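Protelomerase (Agrobacterium tumefaciens, PDB 4F43) generates and protects the hairpin ends of a linear chromosome, probably by cleaving replicated telomere DNA and rejoining each end as a closed hairpin. Local coordinates at residues D35-M40 / E81-D86; A51-E56 / L90-G95; R63-I68 / A97-E102. The protein carries 1 engineered substitution. One frame throughout, in Å; residues are numbered along the deposited sequence.

Contact 1: residues D35-M40 / E81-D86; sequences DFIAAM and EAFGDD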
# COMPACT_ATOMS: atom_id res chain seq x y z
N ASP A 35 -23.27 7.01 -15.02
CA ASP A 35 -24.69 6.87 -15.31
C ASP A 35 -25.47 6.61 -14.03
O ASP A 35 -26.65 6.97 -13.92
CB ASP A 35 -24.93 5.74 -16.31
CG ASP A 35 -24.21 5.96 -17.62
OD1 ASP A 35 -23.90 7.13 -17.94
OD2 ASP A 35 -23.96 4.97 -18.34
N PHE A 36 -24.82 5.98 -13.06
CA PHE A 36 -25.42 5.72 -11.76
C PHE A 36 -25.68 7.03 -11.03
O PHE A 36 -26.82 7.33 -10.64
CB PHE A 36 -24.48 4.84 -10.93
CG PHE A 36 -25.13 4.24 -9.73
CD1 PHE A 36 -25.97 3.15 -9.85
CD2 PHE A 36 -24.88 4.75 -8.46
CE1 PHE A 36 -26.56 2.58 -8.74
CE2 PHE A 36 -25.47 4.19 -7.35
CZ PHE A 36 -26.31 3.10 -7.49
N ILE A 37 -24.62 7.82 -10.86
CA ILE A 37 -24.73 9.13 -10.23
C ILE A 37 -25.71 10.03 -10.99
O ILE A 37 -26.43 10.82 -10.39
CB ILE A 37 -23.35 9.82 -10.13
CG1 ILE A 37 -22.36 8.93 -9.37
CG2 ILE A 37 -23.47 11.18 -9.45
CD1 ILE A 37 -22.80 8.60 -7.96
N ALA A 38 -25.72 9.88 -12.31
CA ALA A 38 -26.64 10.64 -13.16
C ALA A 38 -28.09 10.29 -12.86
O ALA A 38 -28.93 11.18 -12.70
CB ALA A 38 -26.33 10.39 -14.63
N ALA A 39 -28.38 8.99 -12.78
CA ALA A 39 -29.74 8.52 -12.51
C ALA A 39 -30.17 8.86 -11.09
O ALA A 39 -31.35 9.02 -10.81
CB ALA A 39 -29.84 7.03 -12.76
N MET A 40 -29.20 8.96 -10.18
CA MET A 40 -29.49 9.30 -8.79
C MET A 40 -30.01 10.73 -8.62
O MET A 40 -30.65 11.05 -7.62
CB MET A 40 -28.26 9.09 -7.91
CG MET A 40 -27.90 7.63 -7.67
SD MET A 40 -26.59 7.47 -6.44
CE MET A 40 -27.33 8.33 -5.05
N GLU A 81 -18.73 11.74 -2.91
CA GLU A 81 -18.21 12.90 -3.63
C GLU A 81 -19.33 13.73 -4.24
O GLU A 81 -19.31 14.96 -4.19
CB GLU A 81 -17.23 12.46 -4.72
CG GLU A 81 -16.61 13.62 -5.48
CD GLU A 81 -15.73 13.15 -6.63
OE1 GLU A 81 -14.98 13.98 -7.18
OE2 GLU A 81 -15.80 11.96 -6.98
N ALA A 82 -20.32 13.05 -4.81
CA ALA A 82 -21.40 13.73 -5.53
C ALA A 82 -22.43 14.38 -4.61
O ALA A 82 -22.76 15.55 -4.78
CB ALA A 82 -22.08 12.77 -6.49
N PHE A 83 -22.93 13.62 -3.64
CA PHE A 83 -24.02 14.09 -2.79
C PHE A 83 -23.55 14.45 -1.38
O PHE A 83 -23.70 15.59 -0.94
CB PHE A 83 -25.14 13.06 -2.75
CG PHE A 83 -25.64 12.66 -4.11
CD1 PHE A 83 -26.63 13.40 -4.73
CD2 PHE A 83 -25.12 11.57 -4.76
CE1 PHE A 83 -27.09 13.05 -5.99
CE2 PHE A 83 -25.57 11.21 -6.02
CZ PHE A 83 -26.56 11.95 -6.63
N GLY A 84 -23.00 13.47 -0.67
CA GLY A 84 -22.51 13.71 0.67
C GLY A 84 -22.54 12.48 1.56
O GLY A 84 -22.83 11.37 1.10
N ASP A 85 -22.24 12.68 2.84
CA ASP A 85 -22.20 11.59 3.81
C ASP A 85 -23.55 11.41 4.50
O ASP A 85 -23.64 10.73 5.52
CB ASP A 85 -21.12 11.86 4.86
CG ASP A 85 -19.74 12.02 4.25
OD1 ASP A 85 -19.42 11.28 3.30
OD2 ASP A 85 -18.98 12.89 4.73
N ASP A 86 -24.59 12.03 3.95
CA ASP A 86 -25.90 12.01 4.58
C ASP A 86 -26.95 11.33 3.70
O ASP A 86 -28.10 11.17 4.10
CB ASP A 86 -26.35 13.44 4.90
CG ASP A 86 -25.22 14.31 5.39
OD1 ASP A 86 -24.58 14.99 4.56
OD2 ASP A 86 -24.96 14.32 6.62

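Contact 2: residues A51-E56 / L90-G95; sequences ALWDAE and LKIATG. With nucleotides of chain B.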
# COMPACT_ATOMS: atom_id res chain seq x y z
N ALA A 51 -33.85 -0.23 -6.31
CA ALA A 51 -33.94 -0.89 -7.61
C ALA A 51 -32.70 -0.61 -8.46
O ALA A 51 -32.15 -1.51 -9.09
CB ALA A 51 -35.20 -0.43 -8.35
N LEU A 52 -32.28 0.65 -8.45
CA LEU A 52 -31.09 1.08 -9.19
C LEU A 52 -29.87 0.30 -8.71
O LEU A 52 -29.11 -0.24 -9.52
CB LEU A 52 -30.87 2.58 -9.00
CG LEU A 52 -29.87 3.29 -9.91
CD1 LEU A 52 -30.30 3.21 -11.36
CD2 LEU A 52 -29.70 4.75 -9.48
N TRP A 53 -29.71 0.22 -7.40
CA TRP A 53 -28.58 -0.49 -6.81
C TRP A 53 -28.69 -2.00 -7.04
O TRP A 53 -27.67 -2.69 -7.14
CB TRP A 53 -28.46 -0.19 -5.32
CG TRP A 53 -27.30 -0.89 -4.67
CD1 TRP A 53 -27.37 -1.86 -3.71
CD2 TRP A 53 -25.91 -0.69 -4.94
NE1 TRP A 53 -26.10 -2.26 -3.36
CE2 TRP A 53 -25.19 -1.56 -4.11
CE3 TRP A 53 -25.21 0.15 -5.81
CZ2 TRP A 53 -23.80 -1.62 -4.12
CZ3 TRP A 53 -23.83 0.09 -5.82
CH2 TRP A 53 -23.13 -0.79 -4.98
N ASP A 54 -29.91 -2.51 -7.10
CA ASP A 54 -30.13 -3.93 -7.37
C ASP A 54 -29.71 -4.28 -8.79
O ASP A 54 -29.11 -5.33 -9.02
CB ASP A 54 -31.59 -4.32 -7.12
CG ASP A 54 -31.90 -4.53 -5.66
OD1 ASP A 54 -32.92 -5.17 -5.35
OD2 ASP A 54 -31.11 -4.06 -4.81
N ALA A 55 -30.04 -3.41 -9.73
CA ALA A 55 -29.63 -3.61 -11.12
C ALA A 55 -28.11 -3.49 -11.24
O ALA A 55 -27.46 -4.35 -11.85
CB ALA A 55 -30.32 -2.60 -12.03
N GLU A 56 -27.56 -2.43 -10.65
CA GLU A 56 -26.12 -2.18 -10.71
C GLU A 56 -25.33 -3.34 -10.10
O GLU A 56 -24.26 -3.70 -10.60
CB GLU A 56 -25.77 -0.88 -9.99
CG GLU A 56 -24.60 -0.14 -10.60
CD GLU A 56 -24.90 0.37 -12.00
OE1 GLU A 56 -23.96 0.47 -12.82
OE2 GLU A 56 -26.08 0.68 -12.28
N LEU A 90 -26.16 5.52 0.73
CA LEU A 90 -25.00 4.98 1.42
C LEU A 90 -25.39 3.80 2.31
O LEU A 90 -24.56 2.95 2.62
CB LEU A 90 -24.31 6.06 2.24
CG LEU A 90 -23.69 7.21 1.45
CD1 LEU A 90 -23.16 8.28 2.38
CD2 LEU A 90 -22.58 6.68 0.55
N LYS A 91 -26.65 3.77 2.72
CA LYS A 91 -27.16 2.67 3.53
C LYS A 91 -27.72 1.59 2.62
O LYS A 91 -27.99 0.47 3.06
CB LYS A 91 -28.24 3.16 4.49
CG LYS A 91 -27.91 4.47 5.19
CD LYS A 91 -26.57 4.41 5.91
CE LYS A 91 -26.15 5.78 6.40
NZ LYS A 91 -24.79 5.76 7.01
N ILE A 92 -27.91 1.94 1.35
CA ILE A 92 -28.43 1.01 0.36
C ILE A 92 -27.29 0.44 -0.48
O ILE A 92 -27.20 -0.78 -0.67
CB ILE A 92 -29.43 1.70 -0.57
CG1 ILE A 92 -30.63 2.23 0.23
CG2 ILE A 92 -29.89 0.75 -1.66
CD1 ILE A 92 -31.65 2.97 -0.61
N ALA A 93 -26.42 1.31 -0.96
CA ALA A 93 -25.30 0.90 -1.80
C ALA A 93 -24.16 0.32 -0.97
O ALA A 93 -23.10 0.93 -0.83
CB ALA A 93 -24.80 2.06 -2.64
N THR A 94 -24.39 -0.87 -0.41
CA THR A 94 -23.36 -1.56 0.35
C THR A 94 -23.38 -3.05 0.02
O THR A 94 -24.36 -3.56 -0.53
CB THR A 94 -23.53 -1.36 1.87
OG1 THR A 94 -22.42 -1.94 2.56
CG2 THR A 94 -24.82 -2.02 2.35
N GLY A 95 -22.30 -3.74 0.37
CA GLY A 95 -22.19 -5.16 0.07
C GLY A 95 -22.98 -6.03 1.02
O GLY A 95 -23.28 -5.64 2.15
P DA B 19 -20.71 -1.93 5.50
OP1 DA B 19 -20.99 -0.52 5.15
OP2 DA B 19 -21.83 -2.89 5.64
O5' DA B 19 -19.70 -2.53 4.42
C5' DA B 19 -18.93 -1.67 3.58
C4' DA B 19 -17.63 -1.23 4.23
O4' DA B 19 -16.92 -2.36 4.78
C3' DA B 19 -16.60 -0.64 3.27
O3' DA B 19 -16.86 0.73 3.00
C2' DA B 19 -15.30 -0.81 4.05
C1' DA B 19 -15.61 -1.90 5.06
N9 DA B 19 -14.66 -3.02 5.02
C8 DA B 19 -14.91 -4.32 4.67
N7 DA B 19 -13.84 -5.09 4.73
C5 DA B 19 -12.83 -4.23 5.14
C6 DA B 19 -11.46 -4.43 5.40
N6 DA B 19 -10.84 -5.61 5.28
N1 DA B 19 -10.74 -3.36 5.80
C2 DA B 19 -11.36 -2.18 5.93
N3 DA B 19 -12.63 -1.87 5.72
C4 DA B 19 -13.33 -2.95 5.32

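Contact 3: residues R63-I68 / A97-E102; sequences RAQTTI and AAMYDE. With nucleotides of chain B.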
# COMPACT_ATOMS: atom_id res chain seq x y z
N ARG A 63 -18.17 -12.16 -11.43
CA ARG A 63 -16.82 -11.67 -11.17
C ARG A 63 -16.27 -12.16 -9.84
O ARG A 63 -16.89 -12.97 -9.15
CB ARG A 63 -16.80 -10.14 -11.23
CG ARG A 63 -17.15 -9.59 -12.60
CD ARG A 63 -16.27 -10.21 -13.67
NE ARG A 63 -16.69 -9.85 -15.02
CZ ARG A 63 -16.21 -10.42 -16.12
NH1 ARG A 63 -16.65 -10.04 -17.31
NH2 ARG A 63 -15.30 -11.38 -16.03
N ALA A 64 -15.09 -11.66 -9.49
CA ALA A 64 -14.44 -12.02 -8.24
C ALA A 64 -15.00 -11.19 -7.09
O ALA A 64 -15.39 -10.04 -7.29
CB ALA A 64 -12.94 -11.82 -8.34
N GLN A 65 -15.05 -11.78 -5.91
CA GLN A 65 -15.61 -11.11 -4.74
C GLN A 65 -14.79 -9.89 -4.33
O GLN A 65 -15.35 -8.86 -3.95
CB GLN A 65 -15.74 -12.09 -3.56
CG GLN A 65 -16.71 -13.22 -3.83
CD GLN A 65 -17.52 -13.59 -2.60
OE1 GLN A 65 -16.99 -13.68 -1.50
NE2 GLN A 65 -18.82 -13.79 -2.80
N THR A 66 -13.47 -10.01 -4.42
CA THR A 66 -12.58 -8.89 -4.13
C THR A 66 -12.85 -7.74 -5.09
O THR A 66 -12.92 -6.58 -4.68
CB THR A 66 -11.11 -9.31 -4.24
OG1 THR A 66 -10.85 -9.81 -5.55
CG2 THR A 66 -10.78 -10.40 -3.22
N THR A 67 -13.01 -8.08 -6.37
CA THR A 67 -13.31 -7.10 -7.40
C THR A 67 -14.63 -6.40 -7.11
O THR A 67 -14.73 -5.18 -7.21
CB THR A 67 -13.40 -7.77 -8.79
OG1 THR A 67 -12.18 -8.45 -9.08
CG2 THR A 67 -13.67 -6.73 -9.87
N ILE A 68 -15.64 -7.19 -6.75
CA ILE A 68 -16.96 -6.66 -6.41
C ILE A 68 -16.88 -5.69 -5.23
O ILE A 68 -17.47 -4.62 -5.27
CB ILE A 68 -17.94 -7.80 -6.07
CG1 ILE A 68 -18.26 -8.63 -7.32
CG2 ILE A 68 -19.22 -7.25 -5.46
CD1 ILE A 68 -19.22 -9.77 -7.07
N ALA A 97 -23.66 -8.57 3.77
CA ALA A 97 -22.90 -8.76 5.00
C ALA A 97 -22.19 -10.11 5.07
O ALA A 97 -21.19 -10.26 5.77
CB ALA A 97 -23.80 -8.57 6.21
N ALA A 98 -22.71 -11.10 4.33
CA ALA A 98 -22.12 -12.43 4.32
C ALA A 98 -20.94 -12.52 3.36
O ALA A 98 -20.22 -13.52 3.33
CB ALA A 98 -23.18 -13.47 3.96
N MET A 99 -20.74 -11.46 2.58
CA MET A 99 -19.63 -11.40 1.63
C MET A 99 -18.36 -10.94 2.34
O MET A 99 -17.28 -11.52 2.16
CB MET A 99 -19.96 -10.45 0.48
CG MET A 99 -18.85 -10.27 -0.54
SD MET A 99 -19.33 -9.19 -1.90
CE MET A 99 -19.75 -7.69 -1.01
N TYR A 100 -18.50 -9.91 3.16
CA TYR A 100 -17.38 -9.37 3.93
C TYR A 100 -16.84 -10.38 4.93
O TYR A 100 -15.63 -10.43 5.19
CB TYR A 100 -17.80 -8.08 4.64
CG TYR A 100 -18.13 -6.94 3.70
CD1 TYR A 100 -17.25 -6.58 2.69
CD2 TYR A 100 -19.32 -6.24 3.81
CE1 TYR A 100 -17.54 -5.55 1.82
CE2 TYR A 100 -19.62 -5.21 2.94
CZ TYR A 100 -18.73 -4.86 1.95
OH TYR A 100 -19.02 -3.84 1.09
N ASP A 101 -17.74 -11.18 5.50
CA ASP A 101 -17.34 -12.21 6.46
C ASP A 101 -16.55 -13.32 5.78
O ASP A 101 -15.57 -13.82 6.33
CB ASP A 101 -18.57 -12.79 7.17
CG ASP A 101 -19.30 -11.75 8.00
OD1 ASP A 101 -18.73 -10.67 8.25
OD2 ASP A 101 -20.45 -12.02 8.41
N GLU A 102 -16.99 -13.71 4.59
CA GLU A 102 -16.27 -14.69 3.80
C GLU A 102 -14.90 -14.14 3.42
O GLU A 102 -13.91 -14.87 3.44
CB GLU A 102 -17.07 -15.07 2.54
CG GLU A 102 -16.40 -16.10 1.65
CD GLU A 102 -16.48 -17.51 2.21
OE1 GLU A 102 -17.07 -17.70 3.30
OE2 GLU A 102 -15.96 -18.44 1.56
P DA B 10 -12.14 -10.74 -11.98
OP1 DA B 10 -12.26 -12.16 -12.38
OP2 DA B 10 -13.31 -10.02 -11.44
O5' DA B 10 -10.95 -10.62 -10.91
C5' DA B 10 -9.65 -11.03 -11.27
C4' DA B 10 -8.64 -10.62 -10.21
O4' DA B 10 -8.49 -9.18 -10.19
C3' DA B 10 -9.03 -10.99 -8.78
O3' DA B 10 -8.30 -12.14 -8.37
C2' DA B 10 -8.66 -9.77 -7.94
C1' DA B 10 -7.95 -8.86 -8.93
N9 DA B 10 -8.13 -7.43 -8.69
C8 DA B 10 -9.23 -6.67 -8.96
N7 DA B 10 -9.10 -5.41 -8.62
C5 DA B 10 -7.82 -5.34 -8.09
C6 DA B 10 -7.06 -4.28 -7.54
N6 DA B 10 -7.49 -3.02 -7.43
N1 DA B 10 -5.82 -4.57 -7.11
C2 DA B 10 -5.36 -5.83 -7.21
N3 DA B 10 -5.98 -6.90 -7.70
C4 DA B 10 -7.21 -6.58 -8.12
P DA B 19 -20.71 -1.93 5.50
OP1 DA B 19 -20.99 -0.52 5.15
OP2 DA B 19 -21.83 -2.89 5.64
O5' DA B 19 -19.70 -2.53 4.42
C5' DA B 19 -18.93 -1.67 3.58
C4' DA B 19 -17.63 -1.23 4.23
O4' DA B 19 -16.92 -2.36 4.78
C3' DA B 19 -16.60 -0.64 3.27
O3' DA B 19 -16.86 0.73 3.00
C2' DA B 19 -15.30 -0.81 4.05
C1' DA B 19 -15.61 -1.90 5.06
N9 DA B 19 -14.66 -3.02 5.02
C8 DA B 19 -14.91 -4.32 4.67
N7 DA B 19 -13.84 -5.09 4.73
C5 DA B 19 -12.83 -4.23 5.14
C6 DA B 19 -11.46 -4.43 5.40
N6 DA B 19 -10.84 -5.61 5.28
N1 DA B 19 -10.74 -3.36 5.80
C2 DA B 19 -11.36 -2.18 5.93
N3 DA B 19 -12.63 -1.87 5.72
C4 DA B 19 -13.33 -2.95 5.32
P DA B 11 -8.67 -12.90 -7.01
OP1 DA B 11 -8.43 -14.34 -7.21
OP2 DA B 11 -10.01 -12.43 -6.58
O5' DA B 11 -7.61 -12.33 -5.96
C5' DA B 11 -6.23 -12.40 -6.28
C4' DA B 11 -5.42 -11.45 -5.42
O4' DA B 11 -5.89 -10.09 -5.61
C3' DA B 11 -5.51 -11.72 -3.92
O3' DA B 11 -4.21 -12.06 -3.43
C2' DA B 11 -6.01 -10.41 -3.31
C1' DA B 11 -5.69 -9.40 -4.41
N9 DA B 11 -6.55 -8.21 -4.39
C8 DA B 11 -7.88 -8.14 -4.70
N7 DA B 11 -8.39 -6.94 -4.59
C5 DA B 11 -7.32 -6.16 -4.19
C6 DA B 11 -7.19 -4.79 -3.89
N6 DA B 11 -8.19 -3.90 -3.97
N1 DA B 11 -5.97 -4.34 -3.51
C2 DA B 11 -4.96 -5.21 -3.43
N3 DA B 11 -4.95 -6.52 -3.68
C4 DA B 11 -6.18 -6.93 -4.06

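Contact 1: residues D35-M40 / E81-D86
Ile37 and Ala82 bring the two backbones closest, their CA atoms 7.4 Å apart, where helix 28-40 passes the last turn of helix 65-82. Small against branched is the first meeting: the CG2 methyl of Ile37 lies 3.6 Å from Ala82 CB. It reaches there because CG2 stands anti to the backbone N (CG1 at chi1 -57°), and the same methyl also brushes Phe83 CE2. The CE2-CZ end of the Phe83 ring abuts both Ile37 and Met40. At its rim, close to the ring plane, Phe83 CZ meets the backbone carbonyl, 3.9 Å from Ile37 O. Met40 reaches the same end of the ring obliquely, its CB 3.6 Å from Phe83 CZ. Bending at chi3 (57°) then turns the terminal methyl back, so that Met40 CE comes to 3.5 Å from Phe83 CE2. The sulfur makes an oblique Met-aromatic contact: Met40 SD is 5.0 Å from the ring centroid, 57° off the ring normal. Just beyond, Gly84 breaks the helical course with positive phi. Leu52 and Met89 also pack on Met40, while Ala78 and Ile79 extend the Ile37 side. Neither hydrogen bond nor salt bridge spans the two segments; cohesion comes from dispersion and burial of apolar groups, and methyls and a sulfur meeting one end of a single aromatic ring join the end of helix 65-82 to helix 28-40.

Contact 2: residues A51-E56 / L90-G95
The Trp53 side chain leaves its helix with CG trans to the main-chain N (chi1 -179°), and the indole, swung to chi2 -114°, lays its flat against the backbone of Ala93. The contact is a CH-pi interaction made by the main chain: Ala93 CA sits 3.5 Å from the centroid of the five-membered ring of Trp53, 16° off its normal. Beside it the Ala93 methyl extends the cover towards the six-membered ring, with CB 3.7 Å from Trp53 CE3. Ala93 presents itself in this way because it is the centre of an inverse gamma turn, closed by Thr94 N bonding to Ile92 O at 2.8 Å. That oxygen also approaches the indole, 3.2 Å from Trp53 CD1; NE1 is near it as well, but the angle is too poor for a hydrogen bond. At the ring edge, near its plane, Thr94 O lies 3.6 Å from Trp53 NE1, and Ile92 CG2 touches the root of the side chain at Trp53 CB. Thr94 CB is directed away from the indole; Thr94 OG1 merely approaches the DNA, 3.3 Å from OP2 of DA19 of chain B. The turn is held between helix 46-59, which supplies the tryptophan, and helix 65-82, where Arg76 NH1 binds the carbonyls of Leu90 and Ala93 and Ile79 packs on Leu90 and Ala93.

Contact 3: residues R63-I68 / A97-E102
Met99 runs extended as far as its sulfur from helix 97-115 and overlaps the side chains of Gln65 and Ile68 on the first turn of helix 65-82. Its CG, anti to the backbone N at chi1 178°, passes alongside the Gln65 amide, 4.0 Å from Gln65 OE1, the two chains sliding past one another in opposite senses. Further out, Met99 SD lies 4.1 Å from Ile68 CG2, and the bend at chi3 carries CE back onto one face of the Tyr100 ring, near its rim. Gln65 also meets Glu102, whose CG is 4.0 Å from Gln65 OE1; amide and carboxylate planes stand 86° apart, and the charge of Glu102 is answered by Arg105 instead. Ile69 and Ile72 continue the apolar seam around Met99 and Tyr100. This pairing joins two helices that each carry DNA contacts on another side. Helix 65-82 receives backbone phosphates at its amino end, a recurrent way of binding DNA: the N-cap residue Ala64 donates its N-H to OP2 of DA10 of chain B, 3.1 Å away and nearly straight at 166°. Thr67 OG1 donates to that same oxygen, also at 3.1 Å, so two donors grip it, and the helix dipole would probably favour the negative charge there. Thr66, its hydroxyl set between the backbone N and the carbonyl carbon, reaches the next phosphate instead, with OG1 donating to OP2 of DA11 of chain B at 2.9 Å. On helix 97-115 the Tyr100 ring takes O4' of DA19 of chain B over the face turned from Met99. Tyr100 CE2 comes to 3.1 Å from O5' of DA19 of chain B, packing the aromatic group against the sugar-phosphate backbone.

All three contacts lie in the helical amino-terminal part of the deposited fragment. Contacts 1 and 2 share an apolar core: their centres are 12 Å apart, and Phe36 of helix 28-40 bridges them, its CZ lying 3.6 Å from Trp53 CE3. Contact 3 continues from contact 2, 15 Å away between centres, where Tyr100 OH lies 3.4 Å from Gly95 N. Contacts 1 and 3 do not touch, their nearest atoms about 12 Å apart, yet both use helix 65-82, at opposite ends. A gradient towards the hairpin DNA follows: contact 1 comes no nearer than about 9 Å, contact 2 borders the phosphate of DA19 of chain B, and contact 3 touches DA19 and the DA10-DA11 backbone of that chain.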